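Local coordinates for protein member of s1p family of ribosomal proteins (Pyrococcus furiosus, PDB 5YH1) that binds manganese and is probably an exonuclease acting on nucleic acids, this piece being the DHH domain part of a longer archaeal RecJ-like protein, at residues K114-I117 against F118-D122; I416-E420 against G421-E425; L286-H289 against R290-E294. One frame throughout, in Å; residues are numbered along the deposited sequence.

Interaction 1 (K114-I117 against F118-D122); sequences KDII and FMMED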
ATOM      1  N   LYS A 114      -6.455  11.896   4.736  1.00 26.74           N
ATOM      2  CA  LYS A 114      -7.270  10.728   5.017  1.00 28.76           C
ATOM      3  C   LYS A 114      -8.254  11.018   6.177  1.00 27.41           C
ATOM      4  O   LYS A 114      -9.443  10.708   6.093  1.00 26.19           O
ATOM      5  CB  LYS A 114      -6.346   9.542   5.314  1.00 31.02           C
ATOM      6  CG  LYS A 114      -7.045   8.231   5.611  1.00 34.68           C
ATOM      7  CD  LYS A 114      -7.100   7.957   7.098  1.00 38.78           C
ATOM      8  CE  LYS A 114      -7.716   6.598   7.392  1.00 42.25           C
ATOM      9  NZ  LYS A 114      -6.679   5.530   7.431  1.00 44.90           N
ATOM     10  N   ASP A 115      -7.761  11.638   7.241  1.00 25.94           N
ATOM     11  CA  ASP A 115      -8.616  11.991   8.374  1.00 25.17           C
ATOM     12  C   ASP A 115      -9.775  12.913   7.936  1.00 24.04           C
ATOM     13  O   ASP A 115     -10.918  12.749   8.360  1.00 22.81           O
ATOM     14  CB  ASP A 115      -7.775  12.665   9.482  1.00 25.83           C
ATOM     15  CG  ASP A 115      -6.797  11.698  10.157  1.00 26.29           C
ATOM     16  OD1 ASP A 115      -6.965  10.469  10.005  1.00 26.40           O
ATOM     17  OD2 ASP A 115      -5.856  12.166  10.839  1.00 27.28           O
ATOM     18  N   ILE A 116      -9.478  13.879   7.081  1.00 23.83           N
ATOM     19  CA  ILE A 116     -10.502  14.809   6.600  1.00 24.06           C
ATOM     20  C   ILE A 116     -11.523  14.093   5.691  1.00 24.09           C
ATOM     21  O   ILE A 116     -12.729  14.281   5.830  1.00 24.32           O
ATOM     22  CB  ILE A 116      -9.861  16.033   5.903  1.00 24.73           C
ATOM     23  CG1 ILE A 116      -9.126  16.883   6.944  1.00 24.79           C
ATOM     24  CG2 ILE A 116     -10.919  16.896   5.197  1.00 25.31           C
ATOM     25  CD1 ILE A 116      -8.200  17.937   6.363  1.00 24.83           C
ATOM     26  N   ILE A 117     -11.057  13.250   4.783  1.00 24.60           N
ATOM     27  CA  ILE A 117     -11.982  12.536   3.886  1.00 24.26           C
ATOM     28  C   ILE A 117     -12.895  11.622   4.697  1.00 25.43           C
ATOM     29  O   ILE A 117     -14.107  11.614   4.501  1.00 26.38           O
ATOM     30  CB  ILE A 117     -11.214  11.748   2.803  1.00 24.48           C
ATOM     31  CG1 ILE A 117     -10.548  12.733   1.837  1.00 24.58           C
ATOM     32  CG2 ILE A 117     -12.138  10.780   2.051  1.00 24.44           C
ATOM     33  CD1 ILE A 117      -9.352  12.177   1.096  1.00 25.60           C
ATOM     34  N   PHE A 118     -12.316  10.876   5.631  1.00 26.59           N
ATOM     35  CA  PHE A 118     -13.083   9.976   6.488  1.00 27.44           C
ATOM     36  C   PHE A 118     -14.082  10.737   7.358  1.00 27.09           C
ATOM     37  O   PHE A 118     -15.232  10.332   7.464  1.00 26.58           O
ATOM     38  CB  PHE A 118     -12.144   9.131   7.366  1.00 29.42           C
ATOM     39  CG  PHE A 118     -11.645   7.867   6.706  1.00 33.24           C
ATOM     40  CD1 PHE A 118     -11.395   7.803   5.332  1.00 34.45           C
ATOM     41  CD2 PHE A 118     -11.403   6.730   7.471  1.00 36.65           C
ATOM     42  CE1 PHE A 118     -10.928   6.629   4.745  1.00 36.24           C
ATOM     43  CE2 PHE A 118     -10.936   5.554   6.886  1.00 38.84           C
ATOM     44  CZ  PHE A 118     -10.702   5.506   5.518  1.00 37.27           C
HETATM   45  N   MSE A 119     -13.657  11.832   7.983  1.00 26.79           N
HETATM   46  CA  MSE A 119     -14.569  12.590   8.864  1.00 28.23           C
HETATM   47  C   MSE A 119     -15.685  13.239   8.063  1.00 28.46           C
HETATM   48  O   MSE A 119     -16.814  13.333   8.538  1.00 27.51           O
HETATM   49  CB  MSE A 119     -13.820  13.610   9.736  1.00 28.64           C
HETATM   50  CG  MSE A 119     -13.446  14.867   8.959  1.00 29.77           C
HETATM   51 SE   MSE A 119     -12.441  16.226   9.986  0.95 34.56          SE
HETATM   52  CE  MSE A 119     -10.830  15.206  10.479  1.00 34.25           C
HETATM   53  N   MSE A 120     -15.389  13.687   6.845  1.00 29.21           N
HETATM   54  CA  MSE A 120     -16.413  14.311   6.006  1.00 30.70           C
HETATM   55  C   MSE A 120     -17.419  13.279   5.532  1.00 31.41           C
HETATM   56  O   MSE A 120     -18.604  13.580   5.402  1.00 30.54           O
HETATM   57  CB  MSE A 120     -15.773  15.064   4.840  1.00 32.47           C
HETATM   58  CG  MSE A 120     -15.166  16.394   5.277  1.00 34.25           C
HETATM   59 SE   MSE A 120     -16.521  17.577   6.099  1.00 41.34          SE
HETATM   60  CE  MSE A 120     -17.812  17.637   4.603  1.00 39.12           C
ATOM     61  N   GLU A 121     -16.985  12.046   5.296  1.00 31.79           N
ATOM     62  CA  GLU A 121     -17.943  10.995   4.943  1.00 33.62           C
ATOM     63  C   GLU A 121     -18.916  10.696   6.088  1.00 33.51           C
ATOM     64  O   GLU A 121     -20.117  10.588   5.867  1.00 33.78           O
ATOM     65  CB  GLU A 121     -17.249   9.701   4.521  1.00 34.09           C
ATOM     66  CG  GLU A 121     -18.264   8.609   4.222  1.00 36.49           C
ATOM     67  CD  GLU A 121     -17.697   7.442   3.454  1.00 38.42           C
ATOM     68  OE1 GLU A 121     -16.791   7.639   2.626  1.00 42.43           O
ATOM     69  OE2 GLU A 121     -18.180   6.320   3.672  1.00 40.47           O
ATOM     70  N   ASP A 122     -18.394  10.526   7.301  1.00 32.86           N
ATOM     71  CA  ASP A 122     -19.253  10.299   8.467  1.00 32.86           C
ATOM     72  C   ASP A 122     -20.199  11.475   8.697  1.00 31.62           C
ATOM     73  O   ASP A 122     -21.363  11.283   9.048  1.00 31.09           O
ATOM     74  CB  ASP A 122     -18.419  10.043   9.723  1.00 32.80           C
ATOM     75  CG  ASP A 122     -17.807   8.657   9.751  1.00 34.04           C
ATOM     76  OD1 ASP A 122     -18.190   7.782   8.949  1.00 36.84           O
ATOM     77  OD2 ASP A 122     -16.933   8.433  10.593  1.00 37.09           O
TER
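Lys114 and Phe118, one helical turn apart, meet in a CH-pi contact: CE of Lys114 lies over one face of the Phe118 ring, 3.7 Å from its centroid, displaced toward the rim on the side of CE2. With CG of Lys114 opposite the backbone N (chi1 -179°), the chain runs beside its own carbonyl, and a bend at chi2 (-100°) carries the methylene across the ring.

Two selenomethionines carry most of the apolar contacts. The methyl CE of Met119 reaches back to CG1 of Ile116 at 4.3 Å and also touches CB of Asp115, while the other branch of Ile116, CG2, meets CG of Met120 at 4.3 Å.

Four alpha-helical backbone bonds join the two turns, from Phe118 N to Lys114 O (2.9 Å) through to Glu121 N to Ile117 O (3.0 Å). The buried carboxylate of Asp115 is held elsewhere, by Arg61, Arg100 and Tyr107.

All this lies on helix 109-126 of the DHH domain. Met119 and Asp115 rest on strand 58-63, Ile116 and Met119 lean on helix 145-152, and Lys114, Ile117 and Phe118 pack against Met270 of the second subunit.

Interaction 2 (I416-E420 against G421-E425); sequences IKFFE and GKRKE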
ATOM      1  N   ILE A 416      19.616  13.470   8.278  1.00 39.03           N
ATOM      2  CA  ILE A 416      19.833  14.427   7.207  1.00 37.98           C
ATOM      3  C   ILE A 416      19.307  13.791   5.925  1.00 36.14           C
ATOM      4  O   ILE A 416      19.359  12.564   5.764  1.00 33.86           O
ATOM      5  CB  ILE A 416      21.331  14.731   7.023  1.00 40.38           C
ATOM      6  CG1 ILE A 416      21.978  15.120   8.358  1.00 45.22           C
ATOM      7  CG2 ILE A 416      21.530  15.872   6.043  1.00 42.26           C
ATOM      8  CD1 ILE A 416      23.487  15.284   8.288  1.00 46.18           C
ATOM      9  N   LYS A 417      18.779  14.619   5.031  1.00 33.64           N
ATOM     10  CA  LYS A 417      18.483  14.207   3.661  1.00 32.26           C
ATOM     11  C   LYS A 417      19.292  15.106   2.744  1.00 30.67           C
ATOM     12  O   LYS A 417      19.675  16.216   3.125  1.00 31.09           O
ATOM     13  CB  LYS A 417      16.991  14.331   3.343  1.00 34.29           C
ATOM     14  CG  LYS A 417      16.082  13.445   4.184  1.00 35.05           C
ATOM     15  N   PHE A 418      19.580  14.607   1.549  1.00 28.76           N
ATOM     16  CA  PHE A 418      20.348  15.343   0.551  1.00 27.73           C
ATOM     17  C   PHE A 418      20.164  14.664  -0.811  1.00 27.52           C
ATOM     18  O   PHE A 418      19.588  13.570  -0.887  1.00 27.93           O
ATOM     19  CB  PHE A 418      21.825  15.364   0.938  1.00 27.58           C
ATOM     20  CG  PHE A 418      22.336  14.035   1.431  1.00 27.23           C
ATOM     21  CD1 PHE A 418      22.762  13.063   0.540  1.00 26.29           C
ATOM     22  CD2 PHE A 418      22.390  13.759   2.793  1.00 27.49           C
ATOM     23  CE1 PHE A 418      23.219  11.839   0.996  1.00 27.02           C
ATOM     24  CE2 PHE A 418      22.856  12.537   3.249  1.00 26.64           C
ATOM     25  CZ  PHE A 418      23.271  11.580   2.353  1.00 26.25           C
ATOM     26  N   PHE A 419      20.649  15.314  -1.867  1.00 26.55           N
ATOM     27  CA  PHE A 419      20.626  14.743  -3.217  1.00 26.72           C
ATOM     28  C   PHE A 419      21.667  13.633  -3.334  1.00 26.37           C
ATOM     29  O   PHE A 419      22.820  13.812  -2.926  1.00 26.92           O
ATOM     30  CB  PHE A 419      20.927  15.818  -4.274  1.00 26.45           C
ATOM     31  CG  PHE A 419      19.837  16.844  -4.462  1.00 26.93           C
ATOM     32  CD1 PHE A 419      18.529  16.620  -4.046  1.00 27.27           C
ATOM     33  CD2 PHE A 419      20.128  18.044  -5.090  1.00 27.24           C
ATOM     34  CE1 PHE A 419      17.549  17.586  -4.234  1.00 28.15           C
ATOM     35  CE2 PHE A 419      19.153  19.006  -5.286  1.00 27.51           C
ATOM     36  CZ  PHE A 419      17.862  18.779  -4.863  1.00 27.80           C
ATOM     37  N   GLU A 420      21.274  12.497  -3.907  1.00 26.15           N
ATOM     38  CA  GLU A 420      22.175  11.348  -4.001  1.00 26.61           C
ATOM     39  C   GLU A 420      23.485  11.681  -4.701  1.00 26.22           C
ATOM     40  O   GLU A 420      24.553  11.212  -4.300  1.00 25.11           O
ATOM     41  CB  GLU A 420      21.485  10.180  -4.708  1.00 28.48           C
ATOM     42  CG  GLU A 420      22.406   9.003  -4.997  1.00 28.90           C
ATOM     43  CD  GLU A 420      21.671   7.804  -5.570  1.00 31.01           C
ATOM     44  OE1 GLU A 420      22.356   6.806  -5.878  1.00 33.35           O
ATOM     45  OE2 GLU A 420      20.428   7.851  -5.713  1.00 30.39           O
ATOM     46  N   GLY A 421      23.405  12.510  -5.738  1.00 26.75           N
ATOM     47  CA  GLY A 421      24.582  12.906  -6.491  1.00 27.30           C
ATOM     48  C   GLY A 421      25.531  13.835  -5.759  1.00 28.82           C
ATOM     49  O   GLY A 421      26.620  14.086  -6.252  1.00 29.82           O
ATOM     50  N   LYS A 422      25.131  14.357  -4.598  1.00 30.38           N
ATOM     51  CA  LYS A 422      26.019  15.190  -3.784  1.00 31.15           C
ATOM     52  C   LYS A 422      26.366  14.527  -2.437  1.00 30.33           C
ATOM     53  O   LYS A 422      26.818  15.208  -1.515  1.00 28.71           O
ATOM     54  CB  LYS A 422      25.388  16.569  -3.536  1.00 32.63           C
ATOM     55  CG  LYS A 422      25.110  17.430  -4.772  1.00 35.49           C
ATOM     56  CD  LYS A 422      26.252  17.476  -5.780  1.00 38.03           C
ATOM     57  CE  LYS A 422      27.495  18.175  -5.266  1.00 40.92           C
ATOM     58  NZ  LYS A 422      27.454  19.624  -5.590  1.00 44.30           N
ATOM     59  N   ARG A 423      26.171  13.212  -2.324  1.00 29.55           N
ATOM     60  CA  ARG A 423      26.404  12.524  -1.056  1.00 30.53           C
ATOM     61  C   ARG A 423      27.833  12.693  -0.540  1.00 31.24           C
ATOM     62  O   ARG A 423      28.040  13.064   0.611  1.00 29.97           O
ATOM     63  CB  ARG A 423      26.099  11.032  -1.149  1.00 29.89           C
ATOM     64  CG  ARG A 423      26.339  10.341   0.189  1.00 30.14           C
ATOM     65  CD  ARG A 423      25.887   8.901   0.189  1.00 30.05           C
ATOM     66  NE  ARG A 423      26.750   8.084  -0.641  1.00 29.65           N
ATOM     67  CZ  ARG A 423      26.602   6.777  -0.801  1.00 30.44           C
ATOM     68  NH1 ARG A 423      27.429   6.110  -1.593  1.00 29.68           N
ATOM     69  NH2 ARG A 423      25.619   6.141  -0.176  1.00 30.92           N
ATOM     70  N   LYS A 424      28.801  12.401  -1.397  1.00 33.05           N
ATOM     71  CA  LYS A 424      30.215  12.490  -1.047  1.00 35.50           C
ATOM     72  C   LYS A 424      30.532  13.872  -0.449  1.00 36.12           C
ATOM     73  O   LYS A 424      31.130  13.963   0.624  1.00 34.77           O
ATOM     74  CB  LYS A 424      31.059  12.241  -2.293  1.00 38.39           C
ATOM     75  CG  LYS A 424      32.547  12.029  -2.068  1.00 43.14           C
ATOM     76  CD  LYS A 424      33.308  12.361  -3.350  1.00 47.83           C
ATOM     77  CE  LYS A 424      34.571  11.536  -3.520  1.00 52.31           C
ATOM     78  NZ  LYS A 424      35.594  11.849  -2.487  1.00 56.14           N
ATOM     79  N   GLU A 425      30.108  14.936  -1.137  1.00 33.53           N
ATOM     80  CA  GLU A 425      30.385  16.302  -0.700  1.00 33.85           C
ATOM     81  C   GLU A 425      29.699  16.631   0.630  1.00 31.83           C
ATOM     82  O   GLU A 425      30.292  17.264   1.495  1.00 32.90           O
ATOM     83  CB  GLU A 425      29.959  17.328  -1.764  1.00 36.11           C
ATOM     84  CG  GLU A 425      30.808  17.337  -3.029  1.00 38.55           C
ATOM     85  CD  GLU A 425      30.328  16.363  -4.103  1.00 41.88           C
ATOM     86  OE1 GLU A 425      30.651  16.598  -5.282  1.00 50.61           O
ATOM     87  OE2 GLU A 425      29.631  15.366  -3.799  1.00 41.88           O
TER
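A short 3-10 turn at Glu420-Gly421 leads from the end of strand 413-417 into helix 423-435, with Lys422 at the N-cap position, and Phe418 and Arg423 meet across it. The aliphatic part of Arg423 crosses the Phe418 ring obliquely: CG of Arg423 comes to 3.6 Å from CE1 of Phe418, and CB of Arg423 to 3.7 Å from the same atom. The first torsion of Phe418 (chi1 43°) sets CG between the backbone N and the carbonyl carbon, which brings the ring over to Arg423; the ring also touches Val426 of the helix. The guanidinium is carried past the ring, its plane turned 58° from it.

Two backbone bonds close the turn. Lys422 N reaches Phe419 O at 2.9 Å and Arg423 N reaches Glu420 O at 3.2 Å; each donor stands well above the carbonyl plane, in keeping with the i to i+3 spacing of the two bonds. An alanine in place of Phe418 is likely to leave the methylenes of Arg423 without their aromatic partner and open a gap beside Val426.

Chemically, Arg423 divides its work: its carbon chain supplies apolar cover for a buried phenylalanine, while NH2 at its polar end bonds to the carbonyl of Gly370, outside the turn.

Interaction 3 (L286-H289 against R290-E294); sequences LQRH and RMLVE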
ATOM      1  N   LEU A 286      -2.942 -11.976  32.185  1.00 36.69           N
ATOM      2  CA  LEU A 286      -1.499 -12.081  32.427  1.00 37.31           C
ATOM      3  C   LEU A 286      -0.822 -13.152  31.562  1.00 36.36           C
ATOM      4  O   LEU A 286       0.324 -12.980  31.120  1.00 34.91           O
ATOM      5  CB  LEU A 286      -1.228 -12.358  33.914  1.00 39.39           C
ATOM      6  CG  LEU A 286       0.236 -12.611  34.316  1.00 43.36           C
ATOM      7  CD1 LEU A 286       1.092 -11.368  34.082  1.00 43.99           C
ATOM      8  CD2 LEU A 286       0.336 -13.077  35.770  1.00 45.58           C
ATOM      9  N   GLN A 287      -1.528 -14.251  31.329  1.00 36.13           N
ATOM     10  CA  GLN A 287      -0.985 -15.365  30.554  1.00 37.88           C
ATOM     11  C   GLN A 287      -0.713 -14.962  29.092  1.00 34.02           C
ATOM     12  O   GLN A 287       0.348 -15.259  28.555  1.00 31.63           O
ATOM     13  CB  GLN A 287      -1.933 -16.569  30.612  1.00 40.83           C
ATOM     14  CG  GLN A 287      -1.248 -17.908  30.367  1.00 46.68           C
ATOM     15  CD  GLN A 287      -2.204 -18.994  29.878  1.00 52.41           C
ATOM     16  OE1 GLN A 287      -3.425 -18.815  29.864  1.00 56.86           O
ATOM     17  NE2 GLN A 287      -1.644 -20.131  29.475  1.00 56.54           N
ATOM     18  N   ARG A 288      -1.662 -14.278  28.460  1.00 32.13           N
ATOM     19  CA  ARG A 288      -1.457 -13.803  27.089  1.00 31.21           C
ATOM     20  C   ARG A 288      -0.305 -12.797  27.004  1.00 30.09           C
ATOM     21  O   ARG A 288       0.488 -12.839  26.059  1.00 29.07           O
ATOM     22  CB  ARG A 288      -2.737 -13.190  26.518  1.00 31.47           C
ATOM     23  CG  ARG A 288      -2.589 -12.703  25.083  1.00 30.99           C
ATOM     24  CD  ARG A 288      -3.935 -12.361  24.485  1.00 31.27           C
ATOM     25  NE  ARG A 288      -4.793 -13.537  24.423  1.00 31.25           N
ATOM     26  CZ  ARG A 288      -6.102 -13.507  24.210  1.00 30.56           C
ATOM     27  NH1 ARG A 288      -6.723 -12.360  24.007  1.00 32.29           N
ATOM     28  NH2 ARG A 288      -6.789 -14.634  24.177  1.00 31.10           N
ATOM     29  N   HIS A 289      -0.205 -11.907  27.991  1.00 29.24           N
ATOM     30  CA  HIS A 289       0.903 -10.970  28.036  1.00 28.73           C
ATOM     31  C   HIS A 289       2.224 -11.732  28.061  1.00 29.21           C
ATOM     32  O   HIS A 289       3.145 -11.424  27.303  1.00 29.75           O
ATOM     33  CB  HIS A 289       0.795 -10.033  29.250  1.00 28.17           C
ATOM     34  CG  HIS A 289       2.071  -9.339  29.582  1.00 26.97           C
ATOM     35  ND1 HIS A 289       2.417  -8.119  29.045  1.00 28.10           N
ATOM     36  CD2 HIS A 289       3.100  -9.704  30.383  1.00 27.79           C
ATOM     37  CE1 HIS A 289       3.604  -7.759  29.501  1.00 27.55           C
ATOM     38  NE2 HIS A 289       4.040  -8.702  30.318  1.00 27.86           N
ATOM     39  N   ARG A 290       2.315 -12.722  28.940  1.00 30.52           N
ATOM     40  CA  ARG A 290       3.536 -13.526  29.061  1.00 32.52           C
ATOM     41  C   ARG A 290       3.859 -14.286  27.788  1.00 30.29           C
ATOM     42  O   ARG A 290       4.992 -14.275  27.336  1.00 30.03           O
ATOM     43  CB  ARG A 290       3.439 -14.507  30.227  1.00 35.63           C
ATOM     44  CG  ARG A 290       3.831 -13.879  31.541  1.00 41.76           C
ATOM     45  CD  ARG A 290       3.408 -14.727  32.724  1.00 46.24           C
ATOM     46  NE  ARG A 290       3.986 -14.192  33.952  1.00 52.79           N
ATOM     47  CZ  ARG A 290       3.613 -14.529  35.184  1.00 57.19           C
ATOM     48  NH1 ARG A 290       2.634 -15.407  35.389  1.00 57.93           N
ATOM     49  NH2 ARG A 290       4.227 -13.970  36.223  1.00 59.27           N
HETATM   50  N   MSE A 291       2.862 -14.932  27.205  1.00 30.44           N
HETATM   51  CA  MSE A 291       3.084 -15.692  25.960  1.00 32.44           C
HETATM   52  C   MSE A 291       3.567 -14.799  24.845  1.00 29.94           C
HETATM   53  O   MSE A 291       4.489 -15.156  24.124  1.00 31.21           O
HETATM   54  CB  MSE A 291       1.825 -16.446  25.571  1.00 35.13           C
HETATM   55  CG  MSE A 291       1.613 -17.607  26.539  1.00 39.48           C
HETATM   56 SE   MSE A 291       0.043 -18.666  25.975  1.00 50.56          SE
HETATM   57  CE  MSE A 291      -1.493 -17.668  26.680  1.00 47.87           C
ATOM     58  N   LEU A 292       2.986 -13.614  24.710  1.00 29.56           N
ATOM     59  CA  LEU A 292       3.451 -12.660  23.692  1.00 27.92           C
ATOM     60  C   LEU A 292       4.872 -12.175  23.947  1.00 29.08           C
ATOM     61  O   LEU A 292       5.724 -12.289  23.074  1.00 29.68           O
ATOM     62  CB  LEU A 292       2.506 -11.472  23.598  1.00 27.14           C
ATOM     63  CG  LEU A 292       1.156 -11.783  22.957  1.00 27.13           C
ATOM     64  CD1 LEU A 292       0.200 -10.625  23.145  1.00 27.14           C
ATOM     65  CD2 LEU A 292       1.312 -12.112  21.477  1.00 27.34           C
ATOM     66  N   VAL A 293       5.141 -11.640  25.135  1.00 30.19           N
ATOM     67  CA  VAL A 293       6.463 -11.075  25.414  1.00 31.60           C
ATOM     68  C   VAL A 293       7.557 -12.146  25.445  1.00 33.02           C
ATOM     69  O   VAL A 293       8.636 -11.936  24.888  1.00 33.91           O
ATOM     70  CB  VAL A 293       6.471 -10.250  26.717  1.00 33.27           C
ATOM     71  CG1 VAL A 293       7.885  -9.803  27.073  1.00 33.82           C
ATOM     72  CG2 VAL A 293       5.569  -9.037  26.562  1.00 33.69           C
ATOM     73  N   GLU A 294       7.275 -13.295  26.060  1.00 34.80           N
ATOM     74  CA  GLU A 294       8.254 -14.394  26.124  1.00 35.93           C
ATOM     75  C   GLU A 294       8.372 -15.134  24.802  1.00 34.28           C
ATOM     76  O   GLU A 294       9.416 -15.704  24.504  1.00 36.29           O
ATOM     77  CB  GLU A 294       7.911 -15.386  27.246  1.00 40.22           C
ATOM     78  CG  GLU A 294       7.978 -14.783  28.646  1.00 44.17           C
ATOM     79  CD  GLU A 294       7.465 -15.723  29.740  1.00 49.21           C
ATOM     80  OE1 GLU A 294       7.116 -16.891  29.442  1.00 51.74           O
ATOM     81  OE2 GLU A 294       7.408 -15.283  30.912  1.00 52.97           O
TER
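The guanidinium of Arg290 has a methyl of Leu286 over one face: CD2 of Leu286 stands 3.3 Å above its plane, displaced toward NH1, with CG of Leu286 farther along at 3.8 Å from NH1. The first torsion of Arg290, with CG opposite the carbonyl carbon, directs the chain toward the N-terminal end of the helix, and its extended run from CG to NE gives it the reach to lie alongside Leu286. The imidazole of His289 is covered on one face by Val293, whose CG2 sits 4.1 Å from the ring centroid in a CH-pi contact, 25° off the ring normal. With its CG opposite the backbone N (chi1 163°), the His289 ring is placed where that methyl can reach it, and its ND1 is bonded to the carbonyl of Glu278. The amide of Gln287 is met by the selenomethionine methyl: CE of Met291 lies 3.5 Å from CD of Gln287.

These are i to i+4 pairs in the first two turns of helix 286-311. Its backbone bonds are regular, as in Val293 N to His289 O at 3.0 Å, nearly linear at 174°. Asn285 OD1, just before the first turn, accepts a bond from Arg288 N.

On another side of the helix, Arg288 and Leu292 lie next to each other and point the same way, CG of Arg288 being 4.0 Å from CD1 of Leu292. This pair faces the third subunit: NE of Arg288 bonds to the carbonyl of Ala153 there, and Leu292 and Met291 pack on that same Ala153.

In the fold
Following the chain from the N terminus, interaction 1 comes first, on helix 109-126, which it packs against strand 58-63 of the parallel sheet and helix 145-152. Interaction 3 follows at the head of the long helix 286-311, and interaction 2 comes last, joining strand 413-417 of the mixed sheet to the C-terminal helix 423-435. Each is local: residues 416-425 close a tight turn, the other two stay within a single helix, and the three succeed one another without nesting or crossing. Their centres are about 36 to 45 Å apart and none touches another. Interactions 1 and 2 both border the second subunit, whereas interaction 3 lies against the third.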